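Long-range contacts in allergen Bos d 2 (Bos taurus, PDB 4WFV), which probably carries pheromones or other small odorant molecules as a secreted lipocalin, and is a major allergen of cow dander: residues Lys11-Trp16 against Ile42-Asp47; Cys48-Ile53 against Val69-Glu74. All coordinates share one frame; numbering follows the deposited sequence.

Contact 1 of 2, residues Lys11-Trp16 against Ile42-Asp47; sequences KIPGEW and IECIND
Gly14 and Ile42 face each other as an antiparallel hydrogen-bonded pair, and their two backbone bonds hold this contact together. Gly14 N donates to Ile42 O at 2.9 Å, and Ile42 N returns a bond to Gly14 O at 3.0 Å, both nearly straight. This single bridge lays the loop before strand 17-23 against the edge of strand 38-45. Glycine suits the spot because, at its phi of 145° and psi of -178°, a CB would be jammed against the carbonyl oxygen of Pro13. Ile42 O also receives a CA-H...O contact from Pro13 CA, 3.3 Å away.

Around the bridge the packing is apolar. Ile42 uses both branches: CG2 meets Ile12 CG2 at 3.8 Å, while CD1 approaches the pyrrole part of Trp16 obliquely, 3.7 Å from its CD1. CG1 lies beside the backbone N (chi1 -59°), which carries CD1 to the indole, while CG2, anti to that N, is left for Ile12. Two residues further along the strand, Pro13 CG rests 3.8 Å from Cys44 SG, a sulfur tied up in the disulfide with Cys48.

A second shell sets the indole. Trp16 NE1 donates to Ile12 O at 2.8 Å, the acceptor lying close to the ring plane, which helps hold the ring's rotation and joins Trp16 back to Ile12 within the loop. Lys119 makes a cation-pi contact with this ring, and Leu117 of strand 110-118 touches both Trp16 and Ile42. Gly-x-Trp, here Gly14 to Trp16, is the signature of the first conserved region of lipocalins, at the entry to the first barrel strand. The buried indole N-H is thus paired within the loop itself, leaving the rest of the ring for apolar and cation-pi contacts.

Contact 2 of 2, residues Cys48-Ile53 against Val69-Glu74; sequences CESLSI and VAKRQE
Leu51 and Ala70 form the compact part of this contact, an antiparallel hydrogen-bonded pair in which Leu51 N to Ala70 O and Ala70 N to Leu51 O both measure 2.8 Å. Their CB atoms lie on the same sheet face, where both residues are buried and both touch Tyr78; the small alanine side chain suits this close pairing. Arg72 N adds a further bond to Glu49 O at 2.9 Å; on the other side of the strand, Glu49 and Ser50 form a classic bulge opposite Ile45.

The face of Ser50, Val69 and Lys71 is looser: Val69 and Lys71 are exposed, which suits a lysine that can reach solvent. At the end of the pairing, Glu49 turns back through a bend at chi2 (63°). Its firm salt bridge runs from OE1 to Arg72 NH1 at 3.1 Å, met from the anti side, well out of the carboxylate plane, with the flat groups 73° apart. A second, weak one from OE2 to Lys71 NZ is doubtful, because the amine crowds Glu49 CG, as is its weak water link to Ser50 OG. Cys48 O sits 3.3 Å above the centre of the Arg72 guanidinium plane, while Arg72 NE bonds to Gly75 O.

Strands 50-59 and 62-74 are the two arms of a hairpin, flanked by strand 38-45 beside the first and strand 77-81 beside the second; Tyr78 of the latter also bonds to Cys48 O.

From the N terminus, the chain first passes through residues 11-16, runs along strand 17-23 and returns along strand 38-45, where contact 1 closes a loop with 25 residues between its segments. A short turn, bridged by the Cys44-Cys48 disulfide, leads at once into contact 2, which closes the smaller hairpin of strands 50-59 and 62-74. The contacts follow in series, neither nesting nor crossing, with centres about 10 Å apart. Strands 38-45 and 50-59 join them: Ile45 N probably bonds to Ser50 O, and Ser52 N to Glu43 O. Together they tie the N-terminal loop, through three successive strands, into the antiparallel lipocalin barrel.

Contact 1 of 2, residues Lys11-Trp16 against Ile42-Asp47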
ATOM      1  N   LYS A  11      -0.521 -12.152  -9.822  1.00 11.20           N
ATOM      2  CA  LYS A  11       0.708 -11.643  -9.213  1.00 11.85           C
ATOM      3  C   LYS A  11       0.447 -10.881  -7.910  1.00 11.94           C
ATOM      4  O   LYS A  11       1.391 -10.491  -7.218  1.00 13.12           O
ATOM      5  CB  LYS A  11       1.477 -10.763 -10.202  1.00 12.05           C
ATOM      6  CG  LYS A  11       1.823 -11.498 -11.498  1.00 16.89           C
ATOM      7  CD  LYS A  11       2.639 -10.648 -12.447  1.00 21.20           C
ATOM      8  CE  LYS A  11       2.886 -11.388 -13.752  1.00 26.54           C
ATOM      9  NZ  LYS A  11       3.267 -12.803 -13.500  1.00 32.45           N
ATOM     10  N   ILE A  12      -0.823 -10.688  -7.564  1.00  9.87           N
ATOM     11  CA  ILE A  12      -1.164  -9.937  -6.352  1.00  9.75           C
ATOM     12  C   ILE A  12      -0.910 -10.704  -5.046  1.00 12.03           C
ATOM     13  O   ILE A  12      -0.329 -10.152  -4.114  1.00 12.34           O
ATOM     14  CB  ILE A  12      -2.607  -9.396  -6.403  1.00 11.09           C
ATOM     15  CG1 ILE A  12      -2.746  -8.350  -7.524  1.00 12.76           C
ATOM     16  CG2 ILE A  12      -3.020  -8.825  -5.037  1.00 12.66           C
ATOM     17  CD1 ILE A  12      -4.179  -7.993  -7.863  1.00 14.55           C
ATOM     18  N   PRO A  13      -1.354 -11.969  -4.955  1.00 11.15           N
ATOM     19  CA  PRO A  13      -1.143 -12.710  -3.708  1.00 13.49           C
ATOM     20  C   PRO A  13       0.335 -12.921  -3.440  1.00 16.34           C
ATOM     21  O   PRO A  13       1.135 -13.007  -4.377  1.00 19.15           O
ATOM     22  CB  PRO A  13      -1.814 -14.063  -3.980  1.00 16.48           C
ATOM     23  CG  PRO A  13      -2.783 -13.805  -5.065  1.00 16.33           C
ATOM     24  CD  PRO A  13      -2.159 -12.741  -5.921  1.00 11.22           C
ATOM     25  N   GLY A  14       0.695 -13.002  -2.165  1.00 15.78           N
ATOM     26  CA  GLY A  14       2.061 -13.329  -1.803  1.00 17.08           C
ATOM     27  C   GLY A  14       2.558 -12.624  -0.565  1.00 12.71           C
ATOM     28  O   GLY A  14       1.819 -11.847   0.059  1.00 13.18           O
ATOM     29  N   GLU A  15       3.823 -12.884  -0.232  1.00 13.55           N
ATOM     30  CA  GLU A  15       4.488 -12.321   0.949  1.00 13.82           C
ATOM     31  C   GLU A  15       5.250 -11.025   0.664  1.00 18.55           C
ATOM     32  O   GLU A  15       6.472 -11.023   0.489  1.00 24.95           O
ATOM     33  CB  GLU A  15       5.479 -13.337   1.521  1.00 18.35           C
ATOM     34  CG  GLU A  15       4.892 -14.708   1.762  1.00 26.15           C
ATOM     35  CD  GLU A  15       4.019 -14.751   2.990  1.00 31.11           C
ATOM     36  OE1 GLU A  15       4.285 -13.974   3.932  1.00 37.71           O
ATOM     37  OE2 GLU A  15       3.068 -15.561   3.014  1.00 42.67           O
ATOM     38  N   TRP A  16       4.544  -9.911   0.677  1.00 12.55           N
ATOM     39  CA  TRP A  16       5.131  -8.640   0.277  1.00  9.73           C
ATOM     40  C   TRP A  16       5.732  -7.890   1.455  1.00 11.32           C
ATOM     41  O   TRP A  16       5.290  -8.043   2.592  1.00 12.92           O
ATOM     42  CB  TRP A  16       4.048  -7.757  -0.319  1.00 11.15           C
ATOM     43  CG  TRP A  16       3.459  -8.271  -1.595  1.00  9.96           C
ATOM     44  CD1 TRP A  16       2.287  -8.953  -1.741  1.00 10.58           C
ATOM     45  CD2 TRP A  16       4.003  -8.113  -2.907  1.00  9.39           C
ATOM     46  NE1 TRP A  16       2.077  -9.251  -3.069  1.00 10.93           N
ATOM     47  CE2 TRP A  16       3.114  -8.738  -3.807  1.00  9.64           C
ATOM     48  CE3 TRP A  16       5.164  -7.515  -3.409  1.00  9.38           C
ATOM     49  CZ2 TRP A  16       3.349  -8.775  -5.180  1.00 11.33           C
ATOM     50  CZ3 TRP A  16       5.394  -7.549  -4.776  1.00  8.76           C
ATOM     51  CH2 TRP A  16       4.491  -8.181  -5.646  1.00 10.93           C
ATOM     52  N   ILE A  42      -0.591 -10.648   1.326  1.00 10.94           N
ATOM     53  CA  ILE A  42      -1.854 -10.379   0.653  1.00 12.15           C
ATOM     54  C   ILE A  42      -2.328 -11.708   0.092  1.00 12.75           C
ATOM     55  O   ILE A  42      -1.539 -12.461  -0.477  1.00 13.16           O
ATOM     56  CB  ILE A  42      -1.695  -9.371  -0.505  1.00 11.60           C
ATOM     57  CG1 ILE A  42      -1.127  -8.039   0.003  1.00 11.24           C
ATOM     58  CG2 ILE A  42      -3.029  -9.142  -1.203  1.00 12.08           C
ATOM     59  CD1 ILE A  42      -0.843  -7.037  -1.116  1.00 10.88           C
ATOM     60  N   GLU A  43      -3.609 -12.003   0.269  1.00 13.39           N
ATOM     61  CA  GLU A  43      -4.205 -13.153  -0.395  1.00 13.63           C
ATOM     62  C   GLU A  43      -5.485 -12.733  -1.111  1.00 15.82           C
ATOM     63  O   GLU A  43      -6.164 -11.794  -0.696  1.00 15.26           O
ATOM     64  CB  GLU A  43      -4.482 -14.270   0.611  1.00 17.85           C
ATOM     65  CG  GLU A  43      -3.226 -14.835   1.264  1.00 19.17           C
ATOM     66  CD  GLU A  43      -2.298 -15.535   0.275  1.00 23.60           C
ATOM     67  OE1 GLU A  43      -2.759 -15.954  -0.810  1.00 23.93           O
ATOM     68  OE2 GLU A  43      -1.095 -15.661   0.582  1.00 27.53           O
ATOM     69  N   CYS A  44      -5.802 -13.420  -2.201  1.00 18.09           N
ATOM     70  CA  CYS A  44      -7.047 -13.174  -2.914  1.00 18.14           C
ATOM     71  C   CYS A  44      -8.124 -14.110  -2.390  1.00 17.87           C
ATOM     72  O   CYS A  44      -7.850 -15.261  -2.052  1.00 20.52           O
ATOM     73  CB  CYS A  44      -6.871 -13.364  -4.427  1.00 19.59           C
ATOM     74  SG  CYS A  44      -6.116 -11.966  -5.330  1.00 29.55           S
ATOM     75  N   ILE A  45      -9.346 -13.599  -2.309  1.00 15.72           N
ATOM     76  CA  ILE A  45     -10.503 -14.397  -1.921  1.00 17.27           C
ATOM     77  C   ILE A  45     -11.478 -14.410  -3.092  1.00 18.10           C
ATOM     78  O   ILE A  45     -11.716 -13.383  -3.713  1.00 16.10           O
ATOM     79  CB  ILE A  45     -11.185 -13.810  -0.677  1.00 20.56           C
ATOM     80  CG1 ILE A  45     -10.211 -13.808   0.499  1.00 22.31           C
ATOM     81  CG2 ILE A  45     -12.455 -14.583  -0.338  1.00 22.65           C
ATOM     82  CD1 ILE A  45     -10.697 -13.025   1.700  1.00 25.29           C
ATOM     83  N   ASN A  46     -12.027 -15.579  -3.406  1.00 16.89           N
ATOM     84  CA  ASN A  46     -12.957 -15.697  -4.528  1.00 20.14           C
ATOM     85  C   ASN A  46     -12.406 -15.047  -5.798  1.00 16.85           C
ATOM     86  O   ASN A  46     -13.046 -14.187  -6.405  1.00 16.33           O
ATOM     87  CB  ASN A  46     -14.319 -15.099  -4.167  1.00 20.97           C
ATOM     88  CG  ASN A  46     -14.993 -15.839  -3.035  1.00 26.73           C
ATOM     89  OD1 ASN A  46     -14.911 -17.065  -2.943  1.00 32.00           O
ATOM     90  ND2 ASN A  46     -15.661 -15.099  -2.156  1.00 33.80           N
ATOM     91  N   ASP A  47     -11.206 -15.469  -6.180  1.00 16.38           N
ATOM     92  CA  ASP A  47     -10.562 -14.987  -7.401  1.00 20.65           C
ATOM     93  C   ASP A  47     -10.433 -13.465  -7.408  1.00 22.75           C
ATOM     94  O   ASP A  47     -10.693 -12.810  -8.418  1.00 22.78           O
ATOM     95  CB  ASP A  47     -11.302 -15.485  -8.649  1.00 21.22           C
ATOM     96  CG  ASP A  47     -11.095 -16.974  -8.896  1.00 22.48           C
ATOM     97  OD1 ASP A  47     -10.308 -17.599  -8.155  1.00 22.86           O
ATOM     98  OD2 ASP A  47     -11.716 -17.513  -9.836  1.00 26.07           O
TER

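Contact 2 of 2, residues Cys48-Ile53 against Val69-Glu74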
ATOM      1  N   CYS A  48     -10.029 -12.931  -6.261  1.00 16.01           N
ATOM      2  CA  CYS A  48      -9.731 -11.501  -6.092  1.00 16.80           C
ATOM      3  C   CYS A  48     -10.970 -10.605  -6.035  1.00 17.43           C
ATOM      4  O   CYS A  48     -10.875  -9.388  -6.194  1.00 18.21           O
ATOM      5  CB  CYS A  48      -8.727 -11.005  -7.143  1.00 20.14           C
ATOM      6  SG  CYS A  48      -7.113 -11.870  -7.114  1.00 25.53           S
ATOM      7  N   GLU A  49     -12.130 -11.199  -5.781  1.00 16.07           N
ATOM      8  CA  GLU A  49     -13.320 -10.402  -5.514  1.00 18.60           C
ATOM      9  C   GLU A  49     -13.150  -9.685  -4.177  1.00 18.20           C
ATOM     10  O   GLU A  49     -13.744  -8.631  -3.948  1.00 18.42           O
ATOM     11  CB  GLU A  49     -14.575 -11.275  -5.501  1.00 21.19           C
ATOM     12  CG  GLU A  49     -15.871 -10.488  -5.358  1.00 25.59           C
ATOM     13  CD  GLU A  49     -16.129  -9.553  -6.529  1.00 27.35           C
ATOM     14  OE1 GLU A  49     -15.540  -9.762  -7.612  1.00 28.85           O
ATOM     15  OE2 GLU A  49     -16.927  -8.605  -6.364  1.00 38.62           O
ATOM     16  N   SER A  50     -12.349 -10.272  -3.294  1.00 14.10           N
ATOM     17  CA  SER A  50     -11.896  -9.597  -2.082  1.00 15.24           C
ATOM     18  C   SER A  50     -10.402  -9.841  -1.874  1.00 15.24           C
ATOM     19  O   SER A  50      -9.835 -10.817  -2.389  1.00 14.08           O
ATOM     20  CB  SER A  50     -12.676 -10.070  -0.851  1.00 17.78           C
ATOM     21  OG  SER A  50     -14.006  -9.580  -0.872  1.00 23.69           O
ATOM     22  N   LEU A  51      -9.766  -8.946  -1.127  1.00 15.04           N
ATOM     23  CA  LEU A  51      -8.377  -9.121  -0.719  1.00 13.47           C
ATOM     24  C   LEU A  51      -8.279  -9.230   0.796  1.00 14.60           C
ATOM     25  O   LEU A  51      -8.964  -8.515   1.522  1.00 18.60           O
ATOM     26  CB  LEU A  51      -7.510  -7.951  -1.189  1.00 16.30           C
ATOM     27  CG  LEU A  51      -7.461  -7.614  -2.675  1.00 15.38           C
ATOM     28  CD1 LEU A  51      -6.563  -6.404  -2.890  1.00 17.46           C
ATOM     29  CD2 LEU A  51      -6.971  -8.809  -3.492  1.00 17.67           C
ATOM     30  N   SER A  52      -7.428 -10.129   1.271  1.00 12.84           N
ATOM     31  CA  SER A  52      -7.106 -10.195   2.684  1.00 12.97           C
ATOM     32  C   SER A  52      -5.694  -9.651   2.840  1.00 12.29           C
ATOM     33  O   SER A  52      -4.768 -10.148   2.209  1.00 14.03           O
ATOM     34  CB  SER A  52      -7.178 -11.641   3.176  1.00 15.95           C
ATOM     35  OG  SER A  52      -6.881 -11.719   4.554  1.00 19.45           O
ATOM     36  N   ILE A  53      -5.525  -8.614   3.656  1.00 11.60           N
ATOM     37  CA  ILE A  53      -4.229  -7.971   3.801  1.00 10.99           C
ATOM     38  C   ILE A  53      -3.795  -8.027   5.258  1.00 10.96           C
ATOM     39  O   ILE A  53      -4.501  -7.551   6.158  1.00 11.26           O
ATOM     40  CB  ILE A  53      -4.275  -6.505   3.331  1.00  9.94           C
ATOM     41  CG1 ILE A  53      -4.804  -6.426   1.899  1.00 14.76           C
ATOM     42  CG2 ILE A  53      -2.892  -5.869   3.419  1.00 13.86           C
ATOM     43  CD1 ILE A  53      -5.065  -5.005   1.428  1.00 19.02           C
ATOM     44  N   VAL A  69      -9.892  -6.945   5.429  1.00 15.19           N
ATOM     45  CA  VAL A  69     -10.424  -7.460   4.181  1.00 14.30           C
ATOM     46  C   VAL A  69     -10.982  -6.314   3.354  1.00 14.92           C
ATOM     47  O   VAL A  69     -11.763  -5.497   3.849  1.00 20.49           O
ATOM     48  CB  VAL A  69     -11.520  -8.521   4.427  1.00 21.97           C
ATOM     49  CG1 VAL A  69     -12.103  -9.000   3.106  1.00 20.93           C
ATOM     50  CG2 VAL A  69     -10.948  -9.687   5.214  1.00 24.67           C
ATOM     51  N   ALA A  70     -10.555  -6.240   2.099  1.00 14.95           N
ATOM     52  CA  ALA A  70     -11.032  -5.219   1.175  1.00 14.78           C
ATOM     53  C   ALA A  70     -11.928  -5.862   0.119  1.00 13.49           C
ATOM     54  O   ALA A  70     -11.603  -6.917  -0.412  1.00 14.95           O
ATOM     55  CB  ALA A  70      -9.853  -4.525   0.512  1.00 14.49           C
ATOM     56  N   LYS A  71     -13.045  -5.217  -0.190  1.00 13.39           N
ATOM     57  CA  LYS A  71     -14.009  -5.748  -1.156  1.00 13.76           C
ATOM     58  C   LYS A  71     -13.917  -5.037  -2.499  1.00 13.70           C
ATOM     59  O   LYS A  71     -13.857  -3.816  -2.547  1.00 12.54           O
ATOM     60  CB  LYS A  71     -15.422  -5.585  -0.599  1.00 16.37           C
ATOM     61  CG  LYS A  71     -16.524  -6.004  -1.563  1.00 24.50           C
ATOM     62  CD  LYS A  71     -16.502  -7.492  -1.841  1.00 31.31           C
ATOM     63  CE  LYS A  71     -17.594  -7.871  -2.829  1.00 38.01           C
ATOM     64  NZ  LYS A  71     -17.575  -9.322  -3.164  1.00 40.82           N
ATOM     65  N   ARG A  72     -13.923  -5.796  -3.597  1.00 14.00           N
ATOM     66  CA  ARG A  72     -13.838  -5.198  -4.925  1.00 13.42           C
ATOM     67  C   ARG A  72     -15.046  -4.311  -5.222  1.00 17.81           C
ATOM     68  O   ARG A  72     -16.197  -4.719  -5.035  1.00 21.73           O
ATOM     69  CB  ARG A  72     -13.723  -6.277  -6.006  1.00 17.74           C
ATOM     70  CG  ARG A  72     -14.378  -5.869  -7.319  1.00 24.21           C
ATOM     71  CD  ARG A  72     -14.178  -6.927  -8.387  1.00 23.31           C
ATOM     72  NE  ARG A  72     -12.767  -7.072  -8.712  1.00 23.78           N
ATOM     73  CZ  ARG A  72     -12.212  -8.208  -9.118  1.00 28.70           C
ATOM     74  NH1 ARG A  72     -12.954  -9.302  -9.235  1.00 34.69           N
ATOM     75  NH2 ARG A  72     -10.916  -8.250  -9.397  1.00 26.29           N
ATOM     76  N   GLN A  73     -14.766  -3.099  -5.689  1.00 16.53           N
ATOM     77  CA  GLN A  73     -15.788  -2.173  -6.161  1.00 18.09           C
ATOM     78  C   GLN A  73     -15.965  -2.370  -7.666  1.00 18.11           C
ATOM     79  O   GLN A  73     -17.017  -2.821  -8.129  1.00 24.85           O
ATOM     80  CB  GLN A  73     -15.358  -0.738  -5.847  1.00 17.62           C
ATOM     81  CG  GLN A  73     -16.294   0.362  -6.347  1.00 22.71           C
ATOM     82  CD  GLN A  73     -15.866   1.746  -5.868  1.00 21.94           C
ATOM     83  OE1 GLN A  73     -16.031   2.088  -4.696  1.00 24.41           O
ATOM     84  NE2 GLN A  73     -15.304   2.540  -6.768  1.00 24.16           N
ATOM     85  N   GLU A  74     -14.929  -2.030  -8.425  1.00 16.34           N
ATOM     86  CA  GLU A  74     -14.882  -2.253  -9.868  1.00 19.85           C
ATOM     87  C   GLU A  74     -13.430  -2.481 -10.260  1.00 19.53           C
ATOM     88  O   GLU A  74     -12.540  -1.868  -9.687  1.00 16.40           O
ATOM     89  CB  GLU A  74     -15.412  -1.036 -10.635  1.00 22.27           C
ATOM     90  CG  GLU A  74     -16.861  -0.678 -10.351  1.00 33.77           C
ATOM     91  CD  GLU A  74     -17.833  -1.761 -10.775  1.00 37.11           C
ATOM     92  OE1 GLU A  74     -17.609  -2.406 -11.822  1.00 35.04           O
ATOM     93  OE2 GLU A  74     -18.827  -1.967 -10.051  1.00 45.50           O
TER
HETATM   94  O   HOH W   1     -15.716 -11.960  -2.151  1.00 24.73           O